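PDB 3GUV: site-specific recombinase, resolvase family protein, which probably binds DNA and carries out site-specific recombination, as serine recombinases of the resolvase family do. Local coordinates for residues V7-R12 against F78-K83. Numbering follows the deposited sequence.
Sequences VYLYTR and FVLVFK
Two neighbouring parallel strands, 6-12 and 78-81, lie at the middle of the mixed beta-sheet of the resolvase catalytic domain, an alpha/beta fold. Tyr8 N donates to Phe78 O, Leu80 N to Tyr8 O at 2.9 Å, and Tyr10 N to Leu80 O, so the ladder swings back and forth as parallel pairing requires. Past Val81 the second chain segment leaves the sheet, and a water takes the place of a direct bond: it donates to Tyr10 O and accepts from Phe82 N, 2.9 Å from each.

On one face of the sheet Leu80 bridges Val7 and Leu9, one methyl on each. Its CD1 lies 3.7 Å from Val7 CB, and its CD2 meets Leu9 CD1 at 3.8 Å. Val7 CG1 also reaches Phe78 CB. On the other face, Val79 CG1 is set anti to its own backbone N (chi1 175°), which carries it to 3.9 Å from Tyr10 CB. Val81 CG1 comes near the plane of the Tyr10 ring, at its edge. That ring runs on along strand 6-12 until its OH accepts a hydrogen bond from Arg12 NH2 (3.1 Å) and is also hydrogen-bonded to Asp48 OD2.

Strand 41-48 pairs with the far side of 6-12, its Tyr46 meeting the Tyr8 ring edge-to-face, while Phe78 and Val81 touch strand 107-110. Helix 60-70 covers Tyr8, Tyr10 and Val79, and helix 24-37 packs against Thr11 and Phe82.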
loop_
_atom_site.group_PDB
_atom_site.type_symbol
_atom_site.label_atom_id
_atom_site.label_comp_id
_atom_site.label_asym_id
_atom_site.label_seq_id
_atom_site.Cartn_x
_atom_site.Cartn_y
_atom_site.Cartn_z
ATOM N N VAL A 7 -12.680 1.789 -22.798
ATOM C CA VAL A 7 -12.025 2.359 -21.645
ATOM C C VAL A 7 -12.302 3.885 -21.506
ATOM O O VAL A 7 -12.666 4.611 -22.493
ATOM C CB VAL A 7 -10.473 2.063 -21.719
ATOM C CG1 VAL A 7 -10.166 0.570 -22.125
ATOM C CG2 VAL A 7 -9.782 2.973 -22.700
ATOM N N TYR A 8 -12.183 4.342 -20.263
ATOM C CA TYR A 8 -12.103 5.762 -19.911
ATOM C C TYR A 8 -10.654 6.078 -19.588
ATOM O O TYR A 8 -9.950 5.211 -19.016
ATOM C CB TYR A 8 -12.915 6.050 -18.639
ATOM C CG TYR A 8 -14.439 6.050 -18.738
ATOM C CD1 TYR A 8 -15.110 6.428 -19.918
ATOM C CD2 TYR A 8 -15.207 5.765 -17.619
ATOM C CE1 TYR A 8 -16.481 6.448 -19.969
ATOM C CE2 TYR A 8 -16.583 5.794 -17.647
ATOM C CZ TYR A 8 -17.226 6.139 -18.829
ATOM O OH TYR A 8 -18.601 6.167 -18.861
ATOM N N LEU A 9 -10.202 7.288 -19.920
ATOM C CA LEU A 9 -8.912 7.818 -19.460
ATOM C C LEU A 9 -9.155 8.739 -18.280
ATOM O O LEU A 9 -10.064 9.542 -18.342
ATOM C CB LEU A 9 -8.231 8.617 -20.568
ATOM C CG LEU A 9 -7.169 7.894 -21.368
ATOM C CD1 LEU A 9 -7.635 6.551 -21.827
ATOM C CD2 LEU A 9 -6.635 8.819 -22.503
ATOM N N TYR A 10 -8.359 8.635 -17.218
ATOM C CA TYR A 10 -8.436 9.585 -16.093
ATOM C C TYR A 10 -7.080 10.190 -15.802
ATOM O O TYR A 10 -6.114 9.467 -15.610
ATOM C CB TYR A 10 -8.924 8.920 -14.811
ATOM C CG TYR A 10 -8.965 9.933 -13.695
ATOM C CD1 TYR A 10 -9.951 10.925 -13.672
ATOM C CD2 TYR A 10 -7.967 9.954 -12.684
ATOM C CE1 TYR A 10 -9.982 11.879 -12.661
ATOM C CE2 TYR A 10 -7.973 10.920 -11.690
ATOM C CZ TYR A 10 -8.969 11.867 -11.669
ATOM O OH TYR A 10 -8.976 12.835 -10.701
ATOM N N THR A 11 -7.006 11.512 -15.750
ATOM C CA THR A 11 -5.752 12.194 -15.435
ATOM C C THR A 11 -6.009 13.281 -14.386
ATOM O O THR A 11 -7.120 13.762 -14.247
ATOM C CB THR A 11 -5.075 12.824 -16.708
ATOM O OG1 THR A 11 -5.969 13.745 -17.341
ATOM C CG2 THR A 11 -4.652 11.758 -17.722
ATOM N N ARG A 12 -4.956 13.675 -13.674
ATOM C CA ARG A 12 -5.044 14.748 -12.643
ATOM C C ARG A 12 -3.662 15.281 -12.280
ATOM O O ARG A 12 -2.656 14.708 -12.661
ATOM C CB ARG A 12 -5.765 14.255 -11.372
ATOM C CG ARG A 12 -5.032 13.030 -10.715
ATOM C CD ARG A 12 -5.582 12.634 -9.365
ATOM N NE ARG A 12 -5.425 13.730 -8.421
ATOM C CZ ARG A 12 -6.399 14.504 -7.941
ATOM N NH1 ARG A 12 -6.092 15.489 -7.090
ATOM N NH2 ARG A 12 -7.676 14.331 -8.292
ATOM N N PHE A 78 -12.381 -0.890 -18.551
ATOM C CA PHE A 78 -11.248 -0.333 -17.743
ATOM C C PHE A 78 -11.274 1.204 -17.556
ATOM O O PHE A 78 -11.834 1.951 -18.403
ATOM C CB PHE A 78 -9.912 -0.719 -18.381
ATOM C CG PHE A 78 -9.647 -2.184 -18.443
ATOM C CD1 PHE A 78 -9.054 -2.837 -17.373
ATOM C CD2 PHE A 78 -9.929 -2.912 -19.596
ATOM C CE1 PHE A 78 -8.785 -4.198 -17.417
ATOM C CE2 PHE A 78 -9.675 -4.275 -19.650
ATOM C CZ PHE A 78 -9.071 -4.913 -18.546
ATOM N N VAL A 79 -10.715 1.669 -16.430
ATOM C CA VAL A 79 -10.157 3.039 -16.323
ATOM C C VAL A 79 -8.641 2.953 -16.415
ATOM O O VAL A 79 -7.996 2.161 -15.663
ATOM C CB VAL A 79 -10.461 3.746 -14.989
ATOM C CG1 VAL A 79 -9.737 5.096 -14.917
ATOM C CG2 VAL A 79 -11.979 3.879 -14.746
ATOM N N LEU A 80 -8.071 3.729 -17.331
ATOM C CA LEU A 80 -6.642 3.900 -17.416
ATOM C C LEU A 80 -6.250 5.162 -16.652
ATOM O O LEU A 80 -6.794 6.233 -16.904
ATOM C CB LEU A 80 -6.188 4.031 -18.873
ATOM C CG LEU A 80 -6.105 2.801 -19.793
ATOM C CD1 LEU A 80 -7.344 1.912 -19.841
ATOM C CD2 LEU A 80 -5.755 3.344 -21.208
ATOM N N VAL A 81 -5.317 4.997 -15.716
ATOM C CA VAL A 81 -4.581 6.079 -15.036
ATOM C C VAL A 81 -3.087 5.993 -15.403
ATOM O O VAL A 81 -2.609 4.954 -15.946
ATOM C CB VAL A 81 -4.806 6.027 -13.522
ATOM C CG1 VAL A 81 -6.289 6.088 -13.229
ATOM C CG2 VAL A 81 -4.200 4.763 -12.895
ATOM N N PHE A 82 -2.343 7.099 -15.209
ATOM C CA PHE A 82 -0.905 7.085 -15.490
ATOM C C PHE A 82 -0.176 6.205 -14.455
ATOM O O PHE A 82 0.565 5.285 -14.805
ATOM C CB PHE A 82 -0.322 8.522 -15.512
ATOM C CG PHE A 82 1.122 8.575 -15.987
ATOM C CD1 PHE A 82 1.436 8.260 -17.296
ATOM C CD2 PHE A 82 2.145 8.902 -15.111
ATOM C CE1 PHE A 82 2.721 8.300 -17.752
ATOM C CE2 PHE A 82 3.471 8.936 -15.549
ATOM C CZ PHE A 82 3.756 8.646 -16.879
ATOM N N LYS A 83 -0.463 6.455 -13.191
ATOM C CA LYS A 83 -0.010 5.628 -12.065
ATOM C C LYS A 83 -0.937 5.858 -10.856
ATOM O O LYS A 83 -1.735 6.813 -10.856
ATOM C CB LYS A 83 1.440 5.977 -11.743
ATOM C CG LYS A 83 1.631 7.405 -11.443
ATOM C CD LYS A 83 3.094 7.788 -11.414
ATOM C CE LYS A 83 3.149 9.313 -11.270
ATOM N NZ LYS A 83 4.499 9.839 -10.913
HETATM O O HOH W 1 -3.600 9.563 -14.190
#